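Local coordinates for methylornithine synthase PylB (Methanosarcina barkeri, PDB 3T7V), which catalyses the radical isomerisation of L-lysine to (3R)-3-methyl-D-ornithine in pyrrolysine biosynthesis, using a [4Fe-4S] cluster and S-adenosylmethionine, at residues 260-265 and 272-277; 231-236 and 296-301; 41-46 and 265-270; 289-294 and 332-337. One frame throughout, in Å; residues are numbered along the deposited sequence.

Overall arrangement
The four contacts lie in one TIM-barrel-like domain of the radical SAM superfamily. Contacts 1 and 2 have centres about 8 Å apart. Both touch the bound 5-amino-D-isoleucine, and their strands 275-277 and 296-300 are neighbours in the parallel sheet. Along the chain contact 1 is nested inside contact 2. Contact 3 opens first; it shares L265 and helix 258-268 with contact 1, about 8 Å away between centres, and joins that helix to helix 37-55. Contact 4 closes last; its segments alternate with those of contact 2. It packs the ends of helices 278-291 and 324-334 together, centred about 14 Å from contact 3. They run from the pocket holding the methylornithine product to the outer helices.

Contact 1 (260-265 and 272-277); sequences KIISVL and RLIPAS. With MD0 (5-amino-D-isoleucine), chain D.
S277 OG is gripped by two groups. It donates a 2.6 Å hydrogen bond to OXT of the bound 5-amino-D-isoleucine, and it accepts one from the backbone N of D279. The second bond makes S277 the N-cap of helix 278-291. A chi1 of 175° swings OG away from its own backbone N and toward the ligand carboxylate.

Between the two segments the contact is apolar. I274 carries most of it. Its CD1 sits 3.7 Å from L265 CB and 3.6 Å from the backbone C of L265, so this methyl presses on the helix backbone itself. Its other branch, CG2, meets I262 CG2 at 4.1 Å. The two isoleucines run antiparallel, side by side. I262 CD1 comes to 4.2 Å from P275 O. From its CA, P275 CB points away from the helix; its side chain touches M233 and R235.

This is the helix-on-strand layer of the barrel: helix 258-268 covers the chain leading into strand 275-277, whose last residue faces the ligand. The bond from D279 N probably makes OG a stronger donor, and the start of helix 278-291 is likely to favour the nearby carboxylate.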
loop_
_atom_site.group_PDB
_atom_site.type_symbol
_atom_site.label_atom_id
_atom_site.label_comp_id
_atom_site.label_asym_id
_atom_site.label_seq_id
_atom_site.Cartn_x
_atom_site.Cartn_y
_atom_site.Cartn_z
ATOM N N LYS A 260 -5.907 -13.973 3.666
ATOM C CA LYS A 260 -6.058 -14.278 5.095
ATOM C C LYS A 260 -5.576 -13.102 5.954
ATOM O O LYS A 260 -6.190 -12.725 6.931
ATOM C CB LYS A 260 -5.221 -15.566 5.408
ATOM C CG LYS A 260 -5.422 -16.184 6.754
ATOM C CD LYS A 260 -5.219 -17.758 6.675
ATOM C CE LYS A 260 -3.953 -18.054 5.945
ATOM N NZ LYS A 260 -3.524 -19.439 6.337
ATOM N N ILE A 261 -4.444 -12.513 5.565
ATOM C CA ILE A 261 -3.916 -11.474 6.410
ATOM C C ILE A 261 -4.733 -10.195 6.278
ATOM O O ILE A 261 -4.891 -9.457 7.231
ATOM C CB ILE A 261 -2.435 -11.202 6.100
ATOM C CG1 ILE A 261 -1.612 -12.477 6.520
ATOM C CG2 ILE A 261 -1.848 -9.965 6.827
ATOM C CD1 ILE A 261 -0.251 -12.423 5.915
ATOM N N ILE A 262 -5.278 -9.920 5.073
ATOM C CA ILE A 262 -6.237 -8.766 4.920
ATOM C C ILE A 262 -7.412 -8.902 5.895
ATOM O O ILE A 262 -7.803 -7.945 6.554
ATOM C CB ILE A 262 -6.714 -8.582 3.479
ATOM C CG1 ILE A 262 -5.598 -8.034 2.614
ATOM C CG2 ILE A 262 -7.935 -7.669 3.446
ATOM C CD1 ILE A 262 -5.944 -8.086 1.140
ATOM N N SER A 263 -7.957 -10.146 5.939
ATOM C CA SER A 263 -9.097 -10.333 6.863
ATOM C C SER A 263 -8.666 -10.152 8.307
ATOM O O SER A 263 -9.368 -9.515 9.075
ATOM C CB SER A 263 -9.687 -11.709 6.703
ATOM O OG SER A 263 -10.172 -11.890 5.386
ATOM N N VAL A 264 -7.487 -10.661 8.674
ATOM C CA VAL A 264 -7.022 -10.477 10.044
ATOM C C VAL A 264 -6.778 -8.986 10.318
ATOM O O VAL A 264 -7.122 -8.466 11.396
ATOM C CB VAL A 264 -5.720 -11.305 10.256
ATOM C CG1 VAL A 264 -5.097 -10.922 11.577
ATOM C CG2 VAL A 264 -6.108 -12.801 10.292
ATOM N N LEU A 265 -6.221 -8.243 9.332
ATOM C CA LEU A 265 -6.024 -6.792 9.545
ATOM C C LEU A 265 -7.356 -6.098 9.761
ATOM O O LEU A 265 -7.434 -5.129 10.525
ATOM C CB LEU A 265 -5.369 -6.144 8.269
ATOM C CG LEU A 265 -3.843 -6.440 8.209
ATOM C CD1 LEU A 265 -3.317 -5.967 6.810
ATOM C CD2 LEU A 265 -3.050 -5.763 9.300
ATOM N N ARG A 272 -9.925 1.128 10.022
ATOM C CA ARG A 272 -8.803 1.748 9.242
ATOM C C ARG A 272 -8.948 1.446 7.748
ATOM O O ARG A 272 -9.786 0.683 7.306
ATOM C CB ARG A 272 -7.449 1.283 9.806
ATOM C CG ARG A 272 -7.314 1.635 11.325
ATOM C CD ARG A 272 -7.322 3.147 11.494
ATOM N NE ARG A 272 -6.937 3.574 12.818
ATOM C CZ ARG A 272 -6.645 4.831 13.146
ATOM N NH1 ARG A 272 -6.704 5.794 12.243
ATOM N NH2 ARG A 272 -6.294 5.112 14.391
ATOM N N LEU A 273 -8.144 2.123 6.933
ATOM C CA LEU A 273 -8.044 1.844 5.532
ATOM C C LEU A 273 -7.170 0.632 5.309
ATOM O O LEU A 273 -6.100 0.524 5.958
ATOM C CB LEU A 273 -7.397 3.051 4.821
ATOM C CG LEU A 273 -8.272 4.321 4.871
ATOM C CD1 LEU A 273 -7.445 5.482 4.319
ATOM C CD2 LEU A 273 -9.504 4.113 4.076
ATOM N N ILE A 274 -7.581 -0.283 4.430
ATOM C CA ILE A 274 -6.789 -1.474 4.085
ATOM C C ILE A 274 -6.909 -1.644 2.605
ATOM O O ILE A 274 -8.050 -1.775 2.086
ATOM C CB ILE A 274 -7.322 -2.760 4.764
ATOM C CG1 ILE A 274 -7.365 -2.526 6.269
ATOM C CG2 ILE A 274 -6.494 -3.988 4.342
ATOM C CD1 ILE A 274 -7.958 -3.711 7.112
ATOM N N PRO A 275 -5.793 -1.623 1.854
ATOM C CA PRO A 275 -5.831 -1.627 0.388
ATOM C C PRO A 275 -6.055 -2.927 -0.249
ATOM O O PRO A 275 -5.560 -4.007 0.257
ATOM C CB PRO A 275 -4.485 -1.034 -0.004
ATOM C CG PRO A 275 -3.574 -1.306 1.082
ATOM C CD PRO A 275 -4.432 -1.362 2.354
ATOM N N ALA A 276 -6.755 -2.896 -1.383
ATOM C CA ALA A 276 -6.782 -3.981 -2.334
ATOM C C ALA A 276 -5.903 -3.458 -3.515
ATOM O O ALA A 276 -6.366 -2.621 -4.323
ATOM C CB ALA A 276 -8.225 -4.217 -2.770
ATOM N N SER A 277 -4.663 -3.921 -3.607
ATOM C CA SER A 277 -3.726 -3.485 -4.655
ATOM C C SER A 277 -3.894 -4.235 -5.966
ATOM O O SER A 277 -3.915 -5.470 -5.978
ATOM C CB SER A 277 -2.267 -3.682 -4.176
ATOM O OG SER A 277 -1.361 -3.354 -5.249
HETATM C C MD0 D . 0.361 -0.209 -4.598
HETATM N N MD0 D . 1.841 -0.295 -6.520
HETATM O O MD0 D . -0.466 0.475 -3.961
HETATM C CA MD0 D . 1.453 0.483 -5.348
HETATM C CB MD0 D . 2.688 0.712 -4.424
HETATM C CD MD0 D . 3.451 2.414 -2.632
HETATM N NE MD0 D . 2.954 3.351 -1.633
HETATM C CG MD0 D . 2.275 1.711 -3.304
HETATM C CG2 MD0 D . 3.252 -0.583 -3.787
HETATM O OXT MD0 D . 0.324 -1.444 -4.644
#

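Contact 2 (231-236 and 296-301); sequences PDMVRV and IVTSIL. With MD0 (5-amino-D-isoleucine), chain D.
R235 and T298 converge from facing sides on the carboxylate of the bound 5-amino-D-isoleucine. The clear polar bonds linking the two segments run through this ligand. R235 NH1 donates to its OXT at 3.1 Å (156° at the hydrogen), and R235 NH2 to its O at 3.0 Å (147°), so the guanidinium grips both oxygens with its edge. OXT lies in the guanidinium plane. T298 OG1 gives a second bond to ligand O, at 2.8 Å, and S299 OG accepts one from the ligand amino N, also at 2.8 Å. The R235 chain bends at chi3, which turns its end to the ligand. R235 NE makes a salt bridge with E205, which helps fix the group.

The apolar contacts belong to M233. Its extended chain brings CE to 3.6 Å from I296 CG2, the two side chains crossing at about a right angle. The same methyl meets T298 CG2 tip to tip at 4.1 Å. The strands are not paired: their axes pass 10.9 Å apart at 61°, and P275 of strand 275-277 touches M233, R235 and T298.

A leucine in place of R235 would probably leave the ligand carboxylate without its cationic mate and E205 without its salt-bridge partner. The pocket thus reads both ends of the amino acid head: cation and hydroxyl for the carboxylate, hydroxyl for the amine.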
loop_
_atom_site.group_PDB
_atom_site.type_symbol
_atom_site.label_atom_id
_atom_site.label_comp_id
_atom_site.label_asym_id
_atom_site.label_seq_id
_atom_site.Cartn_x
_atom_site.Cartn_y
_atom_site.Cartn_z
ATOM N N PRO A 231 -1.262 3.385 12.982
ATOM C CA PRO A 231 -1.296 3.854 11.585
ATOM C C PRO A 231 -2.732 4.081 11.119
ATOM O O PRO A 231 -3.691 3.463 11.588
ATOM C CB PRO A 231 -0.668 2.699 10.824
ATOM C CG PRO A 231 -1.016 1.517 11.658
ATOM C CD PRO A 231 -0.954 1.964 13.084
ATOM N N ASP A 232 -2.875 4.970 10.138
ATOM C CA ASP A 232 -4.184 5.274 9.523
ATOM C C ASP A 232 -4.612 4.281 8.446
ATOM O O ASP A 232 -5.797 4.099 8.188
ATOM C CB ASP A 232 -4.147 6.697 8.972
ATOM C CG ASP A 232 -3.751 7.675 10.049
ATOM O OD1 ASP A 232 -4.668 8.034 10.816
ATOM O OD2 ASP A 232 -2.520 8.000 10.256
ATOM N N MET A 233 -3.629 3.594 7.859
ATOM C CA MET A 233 -3.820 2.648 6.783
ATOM C C MET A 233 -2.780 1.559 7.018
ATOM O O MET A 233 -1.638 1.833 7.416
ATOM C CB MET A 233 -3.609 3.342 5.408
ATOM C CG MET A 233 -3.850 2.424 4.236
ATOM S SD MET A 233 -3.880 3.458 2.760
ATOM C CE MET A 233 -4.078 2.231 1.536
ATOM N N VAL A 234 -3.234 0.313 6.833
ATOM C CA VAL A 234 -2.326 -0.852 7.028
ATOM C C VAL A 234 -2.524 -1.753 5.835
ATOM O O VAL A 234 -3.650 -1.995 5.355
ATOM C CB VAL A 234 -2.643 -1.666 8.322
ATOM C CG1 VAL A 234 -2.236 -0.801 9.550
ATOM C CG2 VAL A 234 -4.116 -1.999 8.396
ATOM N N ARG A 235 -1.410 -2.271 5.355
ATOM C CA ARG A 235 -1.464 -3.163 4.194
ATOM C C ARG A 235 -0.639 -4.408 4.331
ATOM O O ARG A 235 0.326 -4.482 5.128
ATOM C CB ARG A 235 -1.136 -2.423 2.917
ATOM C CG ARG A 235 0.261 -2.242 2.673
ATOM C CD ARG A 235 0.610 -2.020 1.156
ATOM N NE ARG A 235 -0.091 -0.830 0.627
ATOM C CZ ARG A 235 -0.316 -0.623 -0.668
ATOM N NH1 ARG A 235 0.072 -1.543 -1.578
ATOM N NH2 ARG A 235 -0.972 0.462 -1.040
ATOM N N VAL A 236 -1.009 -5.376 3.511
ATOM C CA VAL A 236 -0.135 -6.549 3.292
ATOM C C VAL A 236 -0.022 -6.746 1.790
ATOM O O VAL A 236 -1.020 -6.597 1.059
ATOM C CB VAL A 236 -0.665 -7.781 4.067
ATOM C CG1 VAL A 236 -2.157 -7.962 3.698
ATOM C CG2 VAL A 236 0.149 -9.010 3.705
ATOM N N ILE A 296 -10.077 0.129 0.101
ATOM C CA ILE A 296 -9.491 1.113 -0.824
ATOM C C ILE A 296 -8.754 0.363 -1.911
ATOM O O ILE A 296 -7.992 -0.576 -1.631
ATOM C CB ILE A 296 -8.603 2.172 -0.065
ATOM C CG1 ILE A 296 -7.921 3.135 -1.054
ATOM C CG2 ILE A 296 -7.531 1.510 0.834
ATOM C CD1 ILE A 296 -7.393 4.368 -0.275
ATOM N N VAL A 297 -8.904 0.776 -3.133
ATOM C CA VAL A 297 -8.273 0.093 -4.271
ATOM C C VAL A 297 -7.060 0.991 -4.672
ATOM O O VAL A 297 -7.201 2.210 -4.751
ATOM C CB VAL A 297 -9.189 -0.065 -5.471
ATOM C CG1 VAL A 297 -8.499 -0.784 -6.631
ATOM C CG2 VAL A 297 -10.448 -0.864 -5.100
ATOM N N THR A 298 -5.879 0.336 -4.749
ATOM C CA THR A 298 -4.656 1.069 -5.028
ATOM C C THR A 298 -3.954 0.447 -6.230
ATOM O O THR A 298 -4.345 -0.601 -6.745
ATOM C CB THR A 298 -3.700 1.043 -3.810
ATOM O OG1 THR A 298 -3.153 -0.284 -3.634
ATOM C CG2 THR A 298 -4.402 1.528 -2.508
ATOM N N SER A 299 -2.933 1.171 -6.679
ATOM C CA SER A 299 -2.157 0.743 -7.858
ATOM C C SER A 299 -3.000 0.861 -9.134
ATOM O O SER A 299 -2.801 0.151 -10.128
ATOM C CB SER A 299 -1.520 -0.644 -7.750
ATOM O OG SER A 299 -0.183 -0.593 -8.391
ATOM N N ILE A 300 -3.964 1.797 -9.093
ATOM C CA ILE A 300 -4.741 2.165 -10.283
ATOM C C ILE A 300 -3.846 3.136 -11.046
ATOM O O ILE A 300 -3.335 4.090 -10.491
ATOM C CB ILE A 300 -6.053 2.861 -9.881
ATOM C CG1 ILE A 300 -6.838 1.966 -8.891
ATOM C CG2 ILE A 300 -6.822 3.171 -11.162
ATOM C CD1 ILE A 300 -8.118 2.660 -8.413
ATOM N N LEU A 301 -3.661 2.926 -12.334
ATOM C CA LEU A 301 -2.814 3.845 -13.084
ATOM C C LEU A 301 -3.611 4.905 -13.786
ATOM O O LEU A 301 -4.800 4.702 -14.116
ATOM C CB LEU A 301 -2.034 3.064 -14.140
ATOM C CG LEU A 301 -1.057 2.039 -13.520
ATOM C CD1 LEU A 301 -0.311 1.216 -14.576
ATOM C CD2 LEU A 301 0.016 2.656 -12.627
HETATM C C MD0 D . 0.361 -0.209 -4.598
HETATM N N MD0 D . 1.841 -0.295 -6.520
HETATM O O MD0 D . -0.466 0.475 -3.961
HETATM C CA MD0 D . 1.453 0.483 -5.348
HETATM C CB MD0 D . 2.688 0.712 -4.424
HETATM C CD MD0 D . 3.451 2.414 -2.632
HETATM N NE MD0 D . 2.954 3.351 -1.633
HETATM C CG MD0 D . 2.275 1.711 -3.304
HETATM C CG2 MD0 D . 3.252 -0.583 -3.787
HETATM O OXT MD0 D . 0.324 -1.444 -4.644
#

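Contact 3 (41-46 and 265-270); sequences ERLYSA and LRLMFP
L43 makes the first touch on the way along 41-46. Its CD1 lies 3.7 Å from L267 CD1, methyl against methyl, and the two leucines cross obliquely. CG of L43 stands opposite the backbone N (chi1 172°), and this carries the branch to the neighbouring helix although the bond to CB does not aim there. L43 also rests on K260 and S263, earlier in helix 258-268, the helix of L267.

Y44 follows. It packs on L259 and S263, in the part of helix 258-268 just before L265.

A46 closes the walk. Its small CB is consistent with the close approach here, where the CA atoms of A46 and L267 are the nearest pair. L267 CD2 is 4.4 Å from A46 CB and 4.1 Å from A46 O. L267 therefore divides its two methyls: CD1 goes to L43 and CD2 to A46. No hydrogen bond crosses between the segments.

On the other segment, R266 binds the chain beyond its own helix. Its NH1 donates to P270 O at 2.9 Å, with a bent N-H...O angle of 134°. NH1 approaches from above the carbonyl plane, about 65° out of it. The same nitrogen bonds to R272 O, and R266 NE bonds to G293 O. The guanidinium thus ties together three backbone carbonyls.

The contact lies away from the active site. Helix 37-55 covers one flank of helix 258-268, with V50 also on L267, while L265, M268 and F269 pack on helix 216-228.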
loop_
_atom_site.group_PDB
_atom_site.type_symbol
_atom_site.label_atom_id
_atom_site.label_comp_id
_atom_site.label_asym_id
_atom_site.label_seq_id
_atom_site.Cartn_x
_atom_site.Cartn_y
_atom_site.Cartn_z
ATOM N N GLU A 41 -13.610 -19.111 4.042
ATOM C CA GLU A 41 -14.824 -18.342 3.720
ATOM C C GLU A 41 -15.469 -17.733 4.992
ATOM O O GLU A 41 -15.981 -16.610 4.947
ATOM C CB GLU A 41 -15.839 -19.185 2.910
ATOM C CG GLU A 41 -17.000 -18.386 2.428
ATOM C CD GLU A 41 -16.539 -17.098 1.733
ATOM O OE1 GLU A 41 -15.796 -17.211 0.710
ATOM O OE2 GLU A 41 -16.879 -15.968 2.216
ATOM N N ARG A 42 -15.391 -18.423 6.134
ATOM C CA ARG A 42 -15.960 -17.858 7.350
ATOM C C ARG A 42 -15.109 -16.666 7.823
ATOM O O ARG A 42 -15.639 -15.657 8.341
ATOM C CB ARG A 42 -16.212 -18.914 8.459
ATOM C CG ARG A 42 -15.067 -19.346 9.302
ATOM C CD ARG A 42 -15.515 -19.471 10.758
ATOM N NE ARG A 42 -14.390 -19.801 11.638
ATOM C CZ ARG A 42 -13.370 -18.991 11.910
ATOM N NH1 ARG A 42 -13.299 -17.782 11.377
ATOM N NH2 ARG A 42 -12.408 -19.405 12.714
ATOM N N LEU A 43 -13.811 -16.743 7.604
ATOM C CA LEU A 43 -12.893 -15.618 7.966
ATOM C C LEU A 43 -13.178 -14.402 7.045
ATOM O O LEU A 43 -13.331 -13.272 7.580
ATOM C CB LEU A 43 -11.439 -16.093 7.823
ATOM C CG LEU A 43 -10.403 -14.991 7.966
ATOM C CD1 LEU A 43 -10.523 -14.245 9.319
ATOM C CD2 LEU A 43 -8.990 -15.488 7.658
ATOM N N TYR A 44 -13.272 -14.623 5.738
ATOM C CA TYR A 44 -13.597 -13.504 4.824
ATOM C C TYR A 44 -14.946 -12.870 5.145
ATOM O O TYR A 44 -15.070 -11.699 5.189
ATOM C CB TYR A 44 -13.599 -13.935 3.359
ATOM C CG TYR A 44 -12.340 -14.673 2.905
ATOM C CD1 TYR A 44 -11.059 -14.383 3.479
ATOM C CD2 TYR A 44 -12.377 -15.594 1.855
ATOM C CE1 TYR A 44 -9.922 -15.062 3.053
ATOM C CE2 TYR A 44 -11.249 -16.229 1.432
ATOM C CZ TYR A 44 -10.035 -15.965 2.024
ATOM O OH TYR A 44 -8.968 -16.694 1.579
ATOM N N SER A 45 -15.959 -13.714 5.423
ATOM C CA SER A 45 -17.281 -13.219 5.779
ATOM C C SER A 45 -17.242 -12.375 7.047
ATOM O O SER A 45 -17.891 -11.328 7.111
ATOM C CB SER A 45 -18.237 -14.428 6.012
ATOM O OG SER A 45 -19.510 -13.916 6.340
ATOM N N ALA A 46 -16.486 -12.802 8.070
ATOM C CA ALA A 46 -16.384 -11.998 9.278
ATOM C C ALA A 46 -15.780 -10.615 8.986
ATOM O O ALA A 46 -16.212 -9.569 9.505
ATOM C CB ALA A 46 -15.556 -12.749 10.368
ATOM N N LEU A 265 -6.221 -8.243 9.332
ATOM C CA LEU A 265 -6.024 -6.792 9.545
ATOM C C LEU A 265 -7.356 -6.098 9.761
ATOM O O LEU A 265 -7.434 -5.129 10.525
ATOM C CB LEU A 265 -5.369 -6.144 8.269
ATOM C CG LEU A 265 -3.843 -6.440 8.209
ATOM C CD1 LEU A 265 -3.317 -5.967 6.810
ATOM C CD2 LEU A 265 -3.050 -5.763 9.300
ATOM N N ARG A 266 -8.364 -6.521 9.007
ATOM C CA ARG A 266 -9.703 -5.867 9.198
ATOM C C ARG A 266 -10.253 -6.161 10.598
ATOM O O ARG A 266 -10.907 -5.281 11.207
ATOM C CB ARG A 266 -10.667 -6.336 8.133
ATOM C CG ARG A 266 -12.122 -5.837 8.248
ATOM C CD ARG A 266 -12.190 -4.317 8.319
ATOM N NE ARG A 266 -11.804 -3.738 7.040
ATOM C CZ ARG A 266 -11.418 -2.465 6.882
ATOM N NH1 ARG A 266 -11.351 -1.622 7.882
ATOM N NH2 ARG A 266 -10.972 -2.065 5.681
ATOM N N LEU A 267 -9.936 -7.354 11.090
ATOM C CA LEU A 267 -10.475 -7.693 12.394
ATOM C C LEU A 267 -9.674 -6.993 13.502
ATOM O O LEU A 267 -10.170 -6.799 14.585
ATOM C CB LEU A 267 -10.487 -9.230 12.565
ATOM C CG LEU A 267 -11.427 -9.990 11.596
ATOM C CD1 LEU A 267 -11.306 -11.514 11.727
ATOM C CD2 LEU A 267 -12.868 -9.609 11.847
ATOM N N MET A 268 -8.389 -6.711 13.264
ATOM C CA MET A 268 -7.517 -5.991 14.181
ATOM C C MET A 268 -7.640 -4.462 14.118
ATOM O O MET A 268 -7.413 -3.801 15.123
ATOM C CB MET A 268 -6.025 -6.301 13.920
ATOM C CG MET A 268 -5.683 -7.731 14.289
ATOM S SD MET A 268 -3.869 -7.919 14.018
ATOM C CE MET A 268 -3.158 -6.779 15.268
ATOM N N PHE A 269 -7.865 -3.901 12.916
ATOM C CA PHE A 269 -7.956 -2.488 12.693
ATOM C C PHE A 269 -9.294 -2.179 12.005
ATOM O O PHE A 269 -9.375 -1.786 10.809
ATOM C CB PHE A 269 -6.830 -2.067 11.717
ATOM C CG PHE A 269 -5.450 -2.372 12.216
ATOM C CD1 PHE A 269 -4.770 -3.526 11.884
ATOM C CD2 PHE A 269 -4.748 -1.373 12.973
ATOM C CE1 PHE A 269 -3.456 -3.802 12.377
ATOM C CE2 PHE A 269 -3.462 -1.646 13.448
ATOM C CZ PHE A 269 -2.803 -2.847 13.151
ATOM N N PRO A 270 -10.405 -2.389 12.685
ATOM C CA PRO A 270 -11.693 -2.424 12.059
ATOM C C PRO A 270 -12.072 -1.094 11.356
ATOM O O PRO A 270 -12.787 -1.129 10.351
ATOM C CB PRO A 270 -12.669 -2.785 13.191
ATOM C CG PRO A 270 -11.873 -2.499 14.416
ATOM C CD PRO A 270 -10.454 -2.791 14.100
#

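Contact 4 (289-294 and 332-337); sequences RLNAGA and EIMGMK
M334 reaches across to L290 and N291, and both segments end their helices in a Schellman motif, at G293 and G335. The M334 thioether does most of the touching. Its CE is 3.9 Å from L290 CB and 3.5 Å from N291 OD1, while its SD lies 3.9 Å from L290 CD1. The L290 and M334 side chains cross at about a right angle. A bend at chi3 (71°) turns the M334 methyl in toward the N291 amide. M336 adds a looser touch, with SD 4.3 Å from L290 CD1. No hydrogen bond joins the segments.

Further out, V287 of helix 278-291 also touches M334, and V59 of strand 58-68 touches M336. N57 ND2 bonds to G335 O. L290 packs on A276 as well, so it lies between strand 275-277 and the two methionines. The glycines let the chain leave each helix: both have positive phi, where a CB would jam against the carbonyl O of the preceding residue. R51 NH1 bonds to the backbone O of both L290 and A294. Within the first Schellman turn R289 O accepts two bonds, from A292 N and A294 N, each 3.1 Å long and arriving from opposite faces of the carbonyl plane.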
loop_
_atom_site.group_PDB
_atom_site.type_symbol
_atom_site.label_atom_id
_atom_site.label_comp_id
_atom_site.label_asym_id
_atom_site.label_seq_id
_atom_site.Cartn_x
_atom_site.Cartn_y
_atom_site.Cartn_z
ATOM N N ARG A 289 -9.590 -9.433 -2.815
ATOM C CA ARG A 289 -9.051 -8.608 -1.659
ATOM C C ARG A 289 -10.141 -7.777 -1.043
ATOM O O ARG A 289 -10.232 -7.690 0.209
ATOM C CB ARG A 289 -7.885 -7.721 -2.145
ATOM C CG ARG A 289 -6.617 -8.556 -2.449
ATOM C CD ARG A 289 -5.691 -7.919 -3.496
ATOM N NE ARG A 289 -4.454 -8.722 -3.523
ATOM C CZ ARG A 289 -4.308 -9.919 -4.145
ATOM N NH1 ARG A 289 -5.329 -10.499 -4.807
ATOM N NH2 ARG A 289 -3.140 -10.565 -4.040
ATOM N N LEU A 290 -11.008 -7.145 -1.843
ATOM C CA LEU A 290 -12.203 -6.498 -1.266
ATOM C C LEU A 290 -13.112 -7.478 -0.519
ATOM O O LEU A 290 -13.597 -7.159 0.614
ATOM C CB LEU A 290 -13.060 -5.773 -2.333
ATOM C CG LEU A 290 -12.288 -4.595 -3.010
ATOM C CD1 LEU A 290 -13.051 -4.199 -4.290
ATOM C CD2 LEU A 290 -12.167 -3.386 -2.035
ATOM N N ASN A 291 -13.282 -8.705 -1.070
ATOM C CA ASN A 291 -14.097 -9.690 -0.349
ATOM C C ASN A 291 -13.411 -10.279 0.851
ATOM O O ASN A 291 -14.049 -10.985 1.618
ATOM C CB ASN A 291 -14.508 -10.780 -1.332
ATOM C CG ASN A 291 -15.590 -10.301 -2.270
ATOM O OD1 ASN A 291 -16.376 -9.367 -1.930
ATOM N ND2 ASN A 291 -15.682 -10.929 -3.434
ATOM N N ALA A 292 -12.144 -9.971 1.080
ATOM C CA ALA A 292 -11.456 -10.364 2.338
ATOM C C ALA A 292 -11.460 -9.184 3.356
ATOM O O ALA A 292 -10.981 -9.360 4.485
ATOM C CB ALA A 292 -10.002 -10.736 2.053
ATOM N N GLY A 293 -12.024 -8.029 2.984
ATOM C CA GLY A 293 -12.141 -6.915 3.954
ATOM C C GLY A 293 -11.440 -5.624 3.597
ATOM O O GLY A 293 -11.478 -4.693 4.356
ATOM N N ALA A 294 -10.829 -5.561 2.436
ATOM C CA ALA A 294 -10.202 -4.286 2.044
ATOM C C ALA A 294 -11.282 -3.234 1.710
ATOM O O ALA A 294 -12.422 -3.553 1.393
ATOM C CB ALA A 294 -9.304 -4.488 0.821
ATOM N N GLU A 332 -19.119 -2.148 -9.521
ATOM C CA GLU A 332 -20.583 -2.171 -9.761
ATOM C C GLU A 332 -21.118 -3.630 -9.812
ATOM O O GLU A 332 -22.155 -3.988 -9.156
ATOM C CB GLU A 332 -20.916 -1.401 -11.020
ATOM C CG GLU A 332 -22.454 -1.241 -11.145
ATOM C CD GLU A 332 -22.924 -0.616 -12.459
ATOM O OE1 GLU A 332 -22.510 -1.094 -13.555
ATOM O OE2 GLU A 332 -23.739 0.343 -12.396
ATOM N N ILE A 333 -20.406 -4.479 -10.556
ATOM C CA ILE A 333 -20.713 -5.930 -10.621
ATOM C C ILE A 333 -20.739 -6.581 -9.230
ATOM O O ILE A 333 -21.594 -7.424 -8.912
ATOM C CB ILE A 333 -19.682 -6.611 -11.538
ATOM C CG1 ILE A 333 -20.033 -6.296 -12.995
ATOM C CG2 ILE A 333 -19.600 -8.102 -11.272
ATOM C CD1 ILE A 333 -18.905 -6.545 -13.985
ATOM N N MET A 334 -19.820 -6.118 -8.373
ATOM C CA MET A 334 -19.721 -6.644 -7.005
ATOM C C MET A 334 -20.768 -6.087 -6.090
ATOM O O MET A 334 -20.902 -6.570 -4.982
ATOM C CB MET A 334 -18.360 -6.280 -6.381
ATOM C CG MET A 334 -17.210 -6.992 -7.012
ATOM S SD MET A 334 -15.750 -6.345 -6.169
ATOM C CE MET A 334 -15.943 -7.120 -4.547
ATOM N N GLY A 335 -21.493 -5.045 -6.533
ATOM C CA GLY A 335 -22.430 -4.353 -5.657
ATOM C C GLY A 335 -21.823 -3.287 -4.786
ATOM O O GLY A 335 -22.394 -2.922 -3.719
ATOM N N MET A 336 -20.683 -2.775 -5.233
ATOM C CA MET A 336 -19.975 -1.746 -4.429
ATOM C C MET A 336 -19.950 -0.469 -5.235
ATOM O O MET A 336 -20.150 -0.493 -6.457
ATOM C CB MET A 336 -18.564 -2.224 -4.063
ATOM C CG MET A 336 -18.647 -3.483 -3.147
ATOM S SD MET A 336 -17.001 -3.966 -2.664
ATOM C CE MET A 336 -17.026 -3.254 -0.986
ATOM N N LYS A 337 -19.627 0.634 -4.570
ATOM C CA LYS A 337 -19.669 2.000 -5.203
ATOM C C LYS A 337 -18.532 2.871 -4.687
ATOM O O LYS A 337 -18.187 2.773 -3.521
ATOM C CB LYS A 337 -21.045 2.668 -4.883
ATOM C CG LYS A 337 -21.355 4.045 -5.437
ATOM C CD LYS A 337 -22.761 4.496 -4.994
ATOM C CE LYS A 337 -23.092 5.947 -5.438
ATOM N NZ LYS A 337 -22.724 6.200 -6.863
#